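Local coordinates for protein TAF6 (Antonospora locustae, PDB 4ATG) that probably acts as a subunit of the general transcription factor TFIID, its helical HEAT-repeat C-terminal domain taking part in assembly with partner TAFs, at residues L5-I16 with E35-F45; I20-I29 with E59-L69. All coordinates share one frame; numbering follows the deposited sequence.

Overall arrangement
Both contacts lie in the N-terminal part of an all-helical chain of HEAT-repeat type. Their centres are about 17 Å apart. Contact 1 joins helix 7-20 to the loop after helix 25-34 and the start of helix 42-55. Contact 2 joins the end of helix 7-20, the turn after it and the start of helix 25-34 to helix 60-75. Along the chain the segments alternate: 5-16, 20-29, 35-45, 59-69. Each contact mainly links a helix to the next but one. The two meet where Ile16 O packs on Ala28 CB, 4.1 Å away. Together they pack alternate helices against each other, as is common in HEAT-repeat solenoids. Contact 2 lies nearer the chain centre.

Contact 1: L5-I16 with E35-F45; sequences LPKELQLYFDKI and ESGLQQLVPYF
Leu41 reaches from segment 35-45 to segment 5-16 with both of its methyl groups. Leu41 CD2 meets Leu5 CD1 at 3.4 Å, tighter than usual for two carbons, and also packs on Phe13 CB. Leu41 CD1 lies at the edge of the Tyr12 ring, near its plane, 4.0 Å from Tyr12 CD2. The Tyr12 side chain crosses those of Leu41 and Leu38 nearly perpendicularly, and Leu38 CD2 touches Tyr12 CE2 at 3.6 Å. Phe13 turns its CG away from the backbone N (chi1 174°), which carries the ring across to Tyr44 and Phe45. Phe13 CD1 sits over one face of the Phe45 ring, offset toward the rim, 3.6 Å from Phe45 CE1. The two ring planes meet obliquely, at 43°. Phe13 CE1 also packs on Tyr44 CB at 3.6 Å. Ile16 adds CG2 against Phe45 CE1. The margins are more polar. Gln40 crosses Leu9 at about a right angle, with Gln40 OE1 3.3 Å from Leu9 CD1. A water donates to Glu35 OE1 and is weakly bonded to Tyr12 OH. Helix 25-34 lies alongside: Tyr12 and Ile16 touch its Cys31, while Leu38 and Phe45 touch its Leu32. The contact therefore packs the first turns of helix 7-20, and Leu5 before it, against the segment leading into helix 42-55, with helix 25-34 as their common neighbour.

Contact 2: I20-I29 with E59-L69; sequences IKSDMKDIAI and EAEVLKTCIAL
Lys21 and Glu59 form a long salt bridge, 4.0 Å between Lys21 NZ and Glu59 OE2, and a water spans it, accepting from Lys21 NZ and donating to Glu59 OE2. A second water donates to Ile20 O and is hydrogen-bonded to Thr65 OG1 at 2.8 Å. The rest of the contact is mostly apolar. Leu69 parts its methyls between two partners: Leu69 CD1 meets Ile20 CD1 at 3.6 Å, and Leu69 CD2 lies 3.7 Å from Ile29 CA. Ile29 lies crosswise to Leu69 and sets its CD1 on Ala68 CB at 3.7 Å. With an alanine here in place of the isoleucine, the CD1 contact to Ala68 CB is lost, which is likely to open a gap beside Ala68 and Leu69. Thr65 CG2 stands anti to the backbone N (OG1 at chi1 -60°) and meets Ile20 CG2 at 3.8 Å. Lys25 CD passes Thr65 OG1 at 3.4 Å, its chain running across the threonine. The Ile20 and Leu69 side chains also touch helix 42-55, at Leu52 and Ile49. The axes of segments 25-29 and 60-69 run nearly parallel, at 19° and 9.9 Å. Such near-parallel packing of helices that are next but one in the chain is consistent with the HEAT-repeat solenoid of the TAF6 C-terminal domain.

Contact 1: L5-I16 with E35-F45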
loop_
_atom_site.group_PDB
_atom_site.type_symbol
_atom_site.label_atom_id
_atom_site.label_comp_id
_atom_site.label_asym_id
_atom_site.label_seq_id
_atom_site.Cartn_x
_atom_site.Cartn_y
_atom_site.Cartn_z
ATOM N N LEU A 5 5.147 26.288 -5.376
ATOM C CA LEU A 5 6.529 25.995 -5.010
ATOM C C LEU A 5 7.481 26.980 -5.724
ATOM O O LEU A 5 7.157 27.406 -6.831
ATOM C CB LEU A 5 6.906 24.580 -5.506
ATOM C CG LEU A 5 6.281 23.390 -4.779
ATOM C CD1 LEU A 5 6.371 22.160 -5.647
ATOM C CD2 LEU A 5 6.931 23.165 -3.420
ATOM N N PRO A 6 8.708 27.217 -5.185
ATOM C CA PRO A 6 9.725 27.951 -5.961
ATOM C C PRO A 6 9.928 27.207 -7.286
ATOM O O PRO A 6 9.769 25.975 -7.317
ATOM C CB PRO A 6 10.989 27.811 -5.097
ATOM C CG PRO A 6 10.477 27.575 -3.699
ATOM C CD PRO A 6 9.262 26.718 -3.905
ATOM N N LYS A 7 10.188 27.957 -8.373
ATOM C CA LYS A 7 10.353 27.480 -9.757
ATOM C C LYS A 7 11.163 26.200 -9.908
ATOM O O LYS A 7 10.691 25.264 -10.545
ATOM C CB LYS A 7 10.936 28.607 -10.645
ATOM C CG LYS A 7 11.018 28.274 -12.130
ATOM C CD LYS A 7 12.363 28.756 -12.703
ATOM C CE LYS A 7 12.494 28.611 -14.199
ATOM N NZ LYS A 7 13.875 28.196 -14.586
ATOM N N GLU A 8 12.368 26.156 -9.339
ATOM C CA GLU A 8 13.261 24.985 -9.443
ATOM C C GLU A 8 12.685 23.737 -8.795
ATOM O O GLU A 8 12.942 22.620 -9.257
ATOM C CB GLU A 8 14.668 25.290 -8.884
ATOM C CG GLU A 8 14.739 25.492 -7.377
ATOM C CD GLU A 8 14.316 26.845 -6.833
ATOM O OE1 GLU A 8 14.071 27.787 -7.627
ATOM O OE2 GLU A 8 14.298 26.975 -5.590
ATOM N N LEU A 9 11.936 23.917 -7.699
ATOM C CA LEU A 9 11.325 22.773 -7.024
ATOM C C LEU A 9 10.150 22.292 -7.833
ATOM O O LEU A 9 9.993 21.091 -7.951
ATOM C CB LEU A 9 10.921 23.070 -5.569
ATOM C CG LEU A 9 12.050 23.473 -4.610
ATOM C CD1 LEU A 9 11.510 23.700 -3.196
ATOM C CD2 LEU A 9 13.147 22.454 -4.586
ATOM N N GLN A 10 9.357 23.211 -8.447
ATOM C CA GLN A 10 8.252 22.763 -9.308
ATOM C C GLN A 10 8.798 22.032 -10.552
ATOM O O GLN A 10 8.253 21.002 -10.962
ATOM C CB GLN A 10 7.337 23.922 -9.748
ATOM C CG GLN A 10 5.956 23.382 -10.134
ATOM C CD GLN A 10 4.999 24.377 -10.740
ATOM O OE1 GLN A 10 5.248 25.587 -10.796
ATOM N NE2 GLN A 10 3.858 23.867 -11.188
ATOM N N LEU A 11 9.912 22.522 -11.109
ATOM C CA LEU A 11 10.491 21.862 -12.278
ATOM C C LEU A 11 11.011 20.448 -11.959
ATOM O O LEU A 11 10.773 19.530 -12.739
ATOM C CB LEU A 11 11.548 22.738 -12.936
ATOM C CG LEU A 11 10.994 24.001 -13.651
ATOM C CD1 LEU A 11 12.112 24.938 -14.011
ATOM C CD2 LEU A 11 10.207 23.644 -14.930
ATOM N N TYR A 12 11.634 20.255 -10.787
ATOM C CA TYR A 12 12.119 18.939 -10.357
ATOM C C TYR A 12 10.932 17.998 -10.110
ATOM O O TYR A 12 10.925 16.858 -10.585
ATOM C CB TYR A 12 12.970 19.051 -9.080
ATOM C CG TYR A 12 13.670 17.759 -8.706
ATOM C CD1 TYR A 12 14.826 17.348 -9.374
ATOM C CD2 TYR A 12 13.156 16.926 -7.715
ATOM C CE1 TYR A 12 15.498 16.180 -9.002
ATOM C CE2 TYR A 12 13.792 15.731 -7.370
ATOM C CZ TYR A 12 14.975 15.375 -8.005
ATOM O OH TYR A 12 15.608 14.205 -7.659
ATOM N N PHE A 13 9.928 18.510 -9.396
ATOM C CA PHE A 13 8.686 17.801 -9.078
ATOM C C PHE A 13 8.053 17.327 -10.392
ATOM O O PHE A 13 7.769 16.134 -10.534
ATOM C CB PHE A 13 7.741 18.741 -8.325
ATOM C CG PHE A 13 6.373 18.140 -8.076
ATOM C CD1 PHE A 13 6.185 17.184 -7.082
ATOM C CD2 PHE A 13 5.272 18.559 -8.807
ATOM C CE1 PHE A 13 4.928 16.623 -6.864
ATOM C CE2 PHE A 13 4.009 18.016 -8.566
ATOM C CZ PHE A 13 3.844 17.061 -7.595
ATOM N N ASP A 14 7.836 18.251 -11.347
ATOM C CA ASP A 14 7.250 17.900 -12.646
ATOM C C ASP A 14 8.113 16.886 -13.382
ATOM O O ASP A 14 7.561 15.972 -14.005
ATOM C CB ASP A 14 7.008 19.138 -13.517
ATOM C CG ASP A 14 5.926 20.082 -12.989
ATOM O OD1 ASP A 14 5.083 19.634 -12.142
ATOM O OD2 ASP A 14 5.898 21.237 -13.428
ATOM N N LYS A 15 9.458 17.011 -13.290
ATOM C CA LYS A 15 10.384 16.083 -13.987
ATOM C C LYS A 15 10.224 14.648 -13.459
ATOM O O LYS A 15 10.070 13.723 -14.246
ATOM C CB LYS A 15 11.852 16.530 -13.835
ATOM C CG LYS A 15 12.822 15.635 -14.597
ATOM C CD LYS A 15 12.563 15.802 -16.099
ATOM C CE LYS A 15 13.299 14.832 -16.943
ATOM N NZ LYS A 15 12.944 15.028 -18.394
ATOM N N ILE A 16 10.230 14.470 -12.139
ATOM C CA ILE A 16 10.071 13.145 -11.527
ATOM C C ILE A 16 8.754 12.514 -11.960
ATOM O O ILE A 16 8.718 11.335 -12.322
ATOM C CB ILE A 16 10.183 13.228 -9.974
ATOM C CG1 ILE A 16 11.629 13.638 -9.537
ATOM C CG2 ILE A 16 9.725 11.896 -9.307
ATOM C CD1 ILE A 16 12.810 12.689 -9.943
ATOM N N GLU A 35 17.774 11.439 -2.800
ATOM C CA GLU A 35 17.965 12.896 -2.870
ATOM C C GLU A 35 17.637 13.641 -1.607
ATOM O O GLU A 35 16.625 13.343 -0.959
ATOM C CB GLU A 35 17.176 13.483 -4.063
ATOM C CG GLU A 35 17.647 14.835 -4.567
ATOM C CD GLU A 35 19.049 14.908 -5.162
ATOM O OE1 GLU A 35 19.378 14.087 -6.043
ATOM O OE2 GLU A 35 19.804 15.823 -4.777
ATOM N N SER A 36 18.457 14.653 -1.275
ATOM C CA SER A 36 18.189 15.506 -0.112
ATOM C C SER A 36 17.401 16.720 -0.586
ATOM O O SER A 36 17.328 16.976 -1.791
ATOM C CB SER A 36 19.496 15.949 0.546
ATOM O OG SER A 36 20.223 16.777 -0.347
ATOM N N GLY A 37 16.845 17.478 0.358
ATOM C CA GLY A 37 16.106 18.702 0.062
ATOM C C GLY A 37 14.725 18.507 -0.527
ATOM O O GLY A 37 14.157 19.459 -1.055
ATOM N N LEU A 38 14.134 17.293 -0.404
ATOM C CA LEU A 38 12.804 17.020 -0.968
ATOM C C LEU A 38 11.639 17.233 -0.011
ATOM O O LEU A 38 10.491 17.079 -0.441
ATOM C CB LEU A 38 12.712 15.555 -1.467
ATOM C CG LEU A 38 13.741 15.067 -2.481
ATOM C CD1 LEU A 38 13.594 13.540 -2.704
ATOM C CD2 LEU A 38 13.624 15.825 -3.764
ATOM N N GLN A 39 11.895 17.527 1.284
ATOM C CA GLN A 39 10.797 17.626 2.252
ATOM C C GLN A 39 9.575 18.440 1.768
ATOM O O GLN A 39 8.430 17.999 1.937
ATOM C CB GLN A 39 11.280 18.094 3.640
ATOM C CG GLN A 39 10.195 17.898 4.744
ATOM C CD GLN A 39 9.916 16.441 5.075
ATOM O OE1 GLN A 39 10.689 15.549 4.729
ATOM N NE2 GLN A 39 8.860 16.171 5.834
ATOM N N GLN A 40 9.811 19.632 1.214
ATOM C CA GLN A 40 8.705 20.486 0.738
ATOM C C GLN A 40 7.856 19.795 -0.341
ATOM O O GLN A 40 6.660 20.065 -0.452
ATOM C CB GLN A 40 9.248 21.791 0.165
ATOM C CG GLN A 40 9.173 22.996 1.073
ATOM C CD GLN A 40 9.505 24.217 0.236
ATOM O OE1 GLN A 40 10.656 24.458 -0.116
ATOM N NE2 GLN A 40 8.489 24.906 -0.249
ATOM N N LEU A 41 8.491 18.921 -1.149
ATOM C CA LEU A 41 7.814 18.199 -2.228
ATOM C C LEU A 41 7.043 16.993 -1.771
ATOM O O LEU A 41 6.127 16.552 -2.462
ATOM C CB LEU A 41 8.860 17.744 -3.285
ATOM C CG LEU A 41 9.559 18.864 -4.042
ATOM C CD1 LEU A 41 10.413 18.296 -5.173
ATOM C CD2 LEU A 41 8.576 19.762 -4.661
ATOM N N VAL A 42 7.469 16.392 -0.658
ATOM C CA VAL A 42 6.834 15.189 -0.087
ATOM C C VAL A 42 5.286 15.180 -0.111
ATOM O O VAL A 42 4.722 14.262 -0.704
ATOM C CB VAL A 42 7.456 14.783 1.283
ATOM C CG1 VAL A 42 6.636 13.659 1.933
ATOM C CG2 VAL A 42 8.899 14.319 1.085
ATOM N N PRO A 43 4.562 16.150 0.485
ATOM C CA PRO A 43 3.086 16.093 0.428
ATOM C C PRO A 43 2.527 16.090 -0.999
ATOM O O PRO A 43 1.503 15.464 -1.264
ATOM C CB PRO A 43 2.652 17.370 1.183
ATOM C CG PRO A 43 3.840 18.244 1.192
ATOM C CD PRO A 43 5.005 17.308 1.290
ATOM N N TYR A 44 3.199 16.805 -1.916
ATOM C CA TYR A 44 2.771 16.902 -3.312
ATOM C C TYR A 44 3.012 15.586 -4.054
ATOM O O TYR A 44 2.170 15.172 -4.849
ATOM C CB TYR A 44 3.437 18.096 -3.996
ATOM C CG TYR A 44 3.018 19.408 -3.362
ATOM C CD1 TYR A 44 1.675 19.770 -3.283
ATOM C CD2 TYR A 44 3.951 20.236 -2.746
ATOM C CE1 TYR A 44 1.275 20.917 -2.607
ATOM C CE2 TYR A 44 3.568 21.436 -2.145
ATOM C CZ TYR A 44 2.230 21.788 -2.105
ATOM O OH TYR A 44 1.849 22.962 -1.502
ATOM N N PHE A 45 4.141 14.913 -3.772
ATOM C CA PHE A 45 4.407 13.607 -4.393
ATOM C C PHE A 45 3.318 12.627 -3.949
ATOM O O PHE A 45 2.750 11.931 -4.778
ATOM C CB PHE A 45 5.785 13.071 -3.975
ATOM C CG PHE A 45 6.959 13.648 -4.741
ATOM C CD1 PHE A 45 6.987 13.617 -6.136
ATOM C CD2 PHE A 45 8.089 14.090 -4.073
ATOM C CE1 PHE A 45 8.096 14.104 -6.848
ATOM C CE2 PHE A 45 9.212 14.553 -4.787
ATOM C CZ PHE A 45 9.189 14.597 -6.164
HETATM O O HOH W 1 18.672 14.968 -8.666
#

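Contact 2: I20-I29 with E59-L69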
loop_
_atom_site.group_PDB
_atom_site.type_symbol
_atom_site.label_atom_id
_atom_site.label_comp_id
_atom_site.label_asym_id
_atom_site.label_seq_id
_atom_site.Cartn_x
_atom_site.Cartn_y
_atom_site.Cartn_z
ATOM N N ILE A 20 7.627 8.665 -14.315
ATOM C CA ILE A 20 6.872 7.481 -13.860
ATOM C C ILE A 20 6.474 6.587 -15.026
ATOM O O ILE A 20 6.735 5.379 -14.992
ATOM C CB ILE A 20 5.654 7.888 -12.971
ATOM C CG1 ILE A 20 6.115 8.603 -11.693
ATOM C CG2 ILE A 20 4.716 6.660 -12.666
ATOM C CD1 ILE A 20 4.958 9.236 -10.834
ATOM N N LYS A 21 5.896 7.186 -16.086
ATOM C CA LYS A 21 5.468 6.441 -17.271
ATOM C C LYS A 21 6.516 6.599 -18.361
ATOM O O LYS A 21 6.261 7.228 -19.384
ATOM C CB LYS A 21 4.088 6.924 -17.761
ATOM C CG LYS A 21 2.944 6.644 -16.801
ATOM C CD LYS A 21 1.614 6.946 -17.465
ATOM C CE LYS A 21 0.513 7.159 -16.461
ATOM N NZ LYS A 21 -0.811 7.328 -17.131
ATOM N N SER A 22 7.714 6.052 -18.138
ATOM C CA SER A 22 8.808 6.173 -19.107
ATOM C C SER A 22 9.845 5.110 -18.789
ATOM O O SER A 22 9.780 4.488 -17.733
ATOM C CB SER A 22 9.462 7.555 -18.993
ATOM O OG SER A 22 10.267 7.626 -17.822
ATOM N N ASP A 23 10.865 4.994 -19.642
ATOM C CA ASP A 23 12.002 4.082 -19.444
ATOM C C ASP A 23 12.900 4.553 -18.284
ATOM O O ASP A 23 13.840 3.851 -17.930
ATOM C CB ASP A 23 12.827 4.032 -20.741
ATOM C CG ASP A 23 13.268 5.429 -21.150
ATOM O OD1 ASP A 23 12.394 6.230 -21.562
ATOM O OD2 ASP A 23 14.441 5.777 -20.899
ATOM N N MET A 24 12.633 5.747 -17.716
ATOM C CA MET A 24 13.411 6.324 -16.609
ATOM C C MET A 24 12.751 6.132 -15.227
ATOM O O MET A 24 13.212 6.724 -14.248
ATOM C CB MET A 24 13.646 7.828 -16.862
ATOM C CG MET A 24 14.374 8.104 -18.170
ATOM S SD MET A 24 14.686 9.869 -18.419
ATOM C CE MET A 24 13.052 10.457 -18.800
ATOM N N LYS A 25 11.679 5.317 -15.140
ATOM C CA LYS A 25 10.967 5.096 -13.871
ATOM C C LYS A 25 11.878 4.611 -12.755
ATOM O O LYS A 25 11.656 4.971 -11.611
ATOM C CB LYS A 25 9.751 4.159 -14.063
ATOM C CG LYS A 25 10.110 2.781 -14.596
ATOM C CD LYS A 25 8.940 1.818 -14.566
ATOM C CE LYS A 25 9.267 0.520 -15.277
ATOM N NZ LYS A 25 10.448 -0.161 -14.685
ATOM N N ASP A 26 12.898 3.786 -13.074
ATOM C CA ASP A 26 13.816 3.282 -12.048
ATOM C C ASP A 26 14.731 4.395 -11.471
ATOM O O ASP A 26 15.089 4.363 -10.287
ATOM C CB ASP A 26 14.604 2.093 -12.583
ATOM C CG ASP A 26 13.758 0.835 -12.753
ATOM O OD1 ASP A 26 12.854 0.601 -11.916
ATOM O OD2 ASP A 26 14.001 0.088 -13.704
ATOM N N ILE A 27 15.097 5.376 -12.309
ATOM C CA ILE A 27 15.880 6.551 -11.879
ATOM C C ILE A 27 15.024 7.376 -10.925
ATOM O O ILE A 27 15.515 7.773 -9.858
ATOM C CB ILE A 27 16.360 7.394 -13.106
ATOM C CG1 ILE A 27 17.244 6.538 -14.028
ATOM C CG2 ILE A 27 17.135 8.636 -12.624
ATOM C CD1 ILE A 27 17.488 7.141 -15.435
ATOM N N ALA A 28 13.738 7.610 -11.272
ATOM C CA ALA A 28 12.822 8.361 -10.389
ATOM C C ALA A 28 12.683 7.680 -9.013
ATOM O O ALA A 28 12.709 8.353 -7.982
ATOM C CB ALA A 28 11.444 8.484 -11.049
ATOM N N ILE A 29 12.562 6.344 -8.994
ATOM C CA ILE A 29 12.455 5.571 -7.735
ATOM C C ILE A 29 13.736 5.784 -6.929
ATOM O O ILE A 29 13.670 6.060 -5.726
ATOM C CB ILE A 29 12.177 4.067 -8.045
ATOM C CG1 ILE A 29 10.755 3.887 -8.642
ATOM C CG2 ILE A 29 12.356 3.185 -6.800
ATOM C CD1 ILE A 29 10.522 2.505 -9.327
ATOM N N GLU A 59 -3.286 -0.512 -15.078
ATOM C CA GLU A 59 -1.891 -0.381 -15.498
ATOM C C GLU A 59 -1.016 -0.909 -14.366
ATOM O O GLU A 59 -0.579 -0.131 -13.529
ATOM C CB GLU A 59 -1.537 1.073 -15.857
ATOM C CG GLU A 59 -2.261 1.547 -17.110
ATOM C CD GLU A 59 -1.982 2.984 -17.487
ATOM O OE1 GLU A 59 -0.960 3.236 -18.168
ATOM O OE2 GLU A 59 -2.789 3.860 -17.103
ATOM N N ALA A 60 -0.834 -2.241 -14.320
ATOM C CA ALA A 60 -0.078 -2.949 -13.274
ATOM C C ALA A 60 1.319 -2.386 -13.084
ATOM O O ALA A 60 1.732 -2.175 -11.946
ATOM C CB ALA A 60 -0.008 -4.444 -13.584
ATOM N N GLU A 61 2.032 -2.096 -14.195
ATOM C CA GLU A 61 3.385 -1.551 -14.107
ATOM C C GLU A 61 3.409 -0.145 -13.496
ATOM O O GLU A 61 4.293 0.145 -12.694
ATOM C CB GLU A 61 4.136 -1.664 -15.449
ATOM C CG GLU A 61 4.358 -3.121 -15.868
ATOM C CD GLU A 61 5.012 -4.012 -14.815
ATOM O OE1 GLU A 61 6.117 -3.659 -14.343
ATOM O OE2 GLU A 61 4.399 -5.039 -14.431
ATOM N N VAL A 62 2.398 0.686 -13.797
ATOM C CA VAL A 62 2.306 2.037 -13.178
ATOM C C VAL A 62 2.032 1.891 -11.695
ATOM O O VAL A 62 2.704 2.537 -10.893
ATOM C CB VAL A 62 1.280 2.965 -13.893
ATOM C CG1 VAL A 62 1.128 4.311 -13.173
ATOM C CG2 VAL A 62 1.676 3.190 -15.354
ATOM N N LEU A 63 1.131 0.968 -11.313
ATOM C CA LEU A 63 0.816 0.754 -9.887
ATOM C C LEU A 63 2.050 0.305 -9.124
ATOM O O LEU A 63 2.306 0.795 -8.020
ATOM C CB LEU A 63 -0.311 -0.280 -9.713
ATOM C CG LEU A 63 -1.714 0.126 -10.213
ATOM C CD1 LEU A 63 -2.674 -0.999 -10.049
ATOM C CD2 LEU A 63 -2.253 1.322 -9.479
ATOM N N LYS A 64 2.847 -0.598 -9.726
ATOM C CA LYS A 64 4.089 -1.061 -9.090
ATOM C C LYS A 64 5.086 0.070 -8.886
ATOM O O LYS A 64 5.724 0.131 -7.831
ATOM C CB LYS A 64 4.736 -2.190 -9.887
ATOM C CG LYS A 64 3.945 -3.483 -9.815
ATOM C CD LYS A 64 4.650 -4.554 -10.637
ATOM C CE LYS A 64 3.747 -5.736 -10.896
ATOM N NZ LYS A 64 4.363 -6.667 -11.870
ATOM N N THR A 65 5.210 0.979 -9.870
ATOM C CA THR A 65 6.078 2.170 -9.755
ATOM C C THR A 65 5.593 3.072 -8.626
ATOM O O THR A 65 6.418 3.543 -7.860
ATOM C CB THR A 65 6.142 2.928 -11.101
ATOM O OG1 THR A 65 6.680 2.030 -12.067
ATOM C CG2 THR A 65 7.053 4.157 -11.055
ATOM N N CYS A 66 4.269 3.286 -8.501
ATOM C CA CYS A 66 3.686 4.136 -7.437
ATOM C C CYS A 66 4.000 3.596 -6.062
ATOM O O CYS A 66 4.420 4.347 -5.187
ATOM C CB CYS A 66 2.189 4.289 -7.644
ATOM S SG CYS A 66 1.763 5.292 -9.090
ATOM N N ILE A 67 3.848 2.279 -5.889
ATOM C CA ILE A 67 4.140 1.605 -4.615
ATOM C C ILE A 67 5.621 1.762 -4.285
ATOM O O ILE A 67 5.970 2.044 -3.139
ATOM C CB ILE A 67 3.688 0.115 -4.725
ATOM C CG1 ILE A 67 2.143 0.029 -4.841
ATOM C CG2 ILE A 67 4.195 -0.707 -3.509
ATOM C CD1 ILE A 67 1.628 -1.359 -5.502
ATOM N N ALA A 68 6.497 1.581 -5.291
ATOM C CA ALA A 68 7.959 1.702 -5.120
ATOM C C ALA A 68 8.347 3.125 -4.774
ATOM O O ALA A 68 9.244 3.297 -3.962
ATOM C CB ALA A 68 8.683 1.240 -6.383
ATOM N N LEU A 69 7.652 4.150 -5.354
ATOM C CA LEU A 69 7.937 5.557 -5.020
ATOM C C LEU A 69 7.563 5.830 -3.566
ATOM O O LEU A 69 8.281 6.555 -2.862
ATOM C CB LEU A 69 7.194 6.506 -5.960
ATOM C CG LEU A 69 7.715 6.529 -7.426
ATOM C CD1 LEU A 69 6.759 7.347 -8.296
ATOM C CD2 LEU A 69 9.078 7.174 -7.494
HETATM O O HOH W 2 5.557 3.013 -14.449
HETATM O O HOH W 3 -2.692 6.158 -15.574
#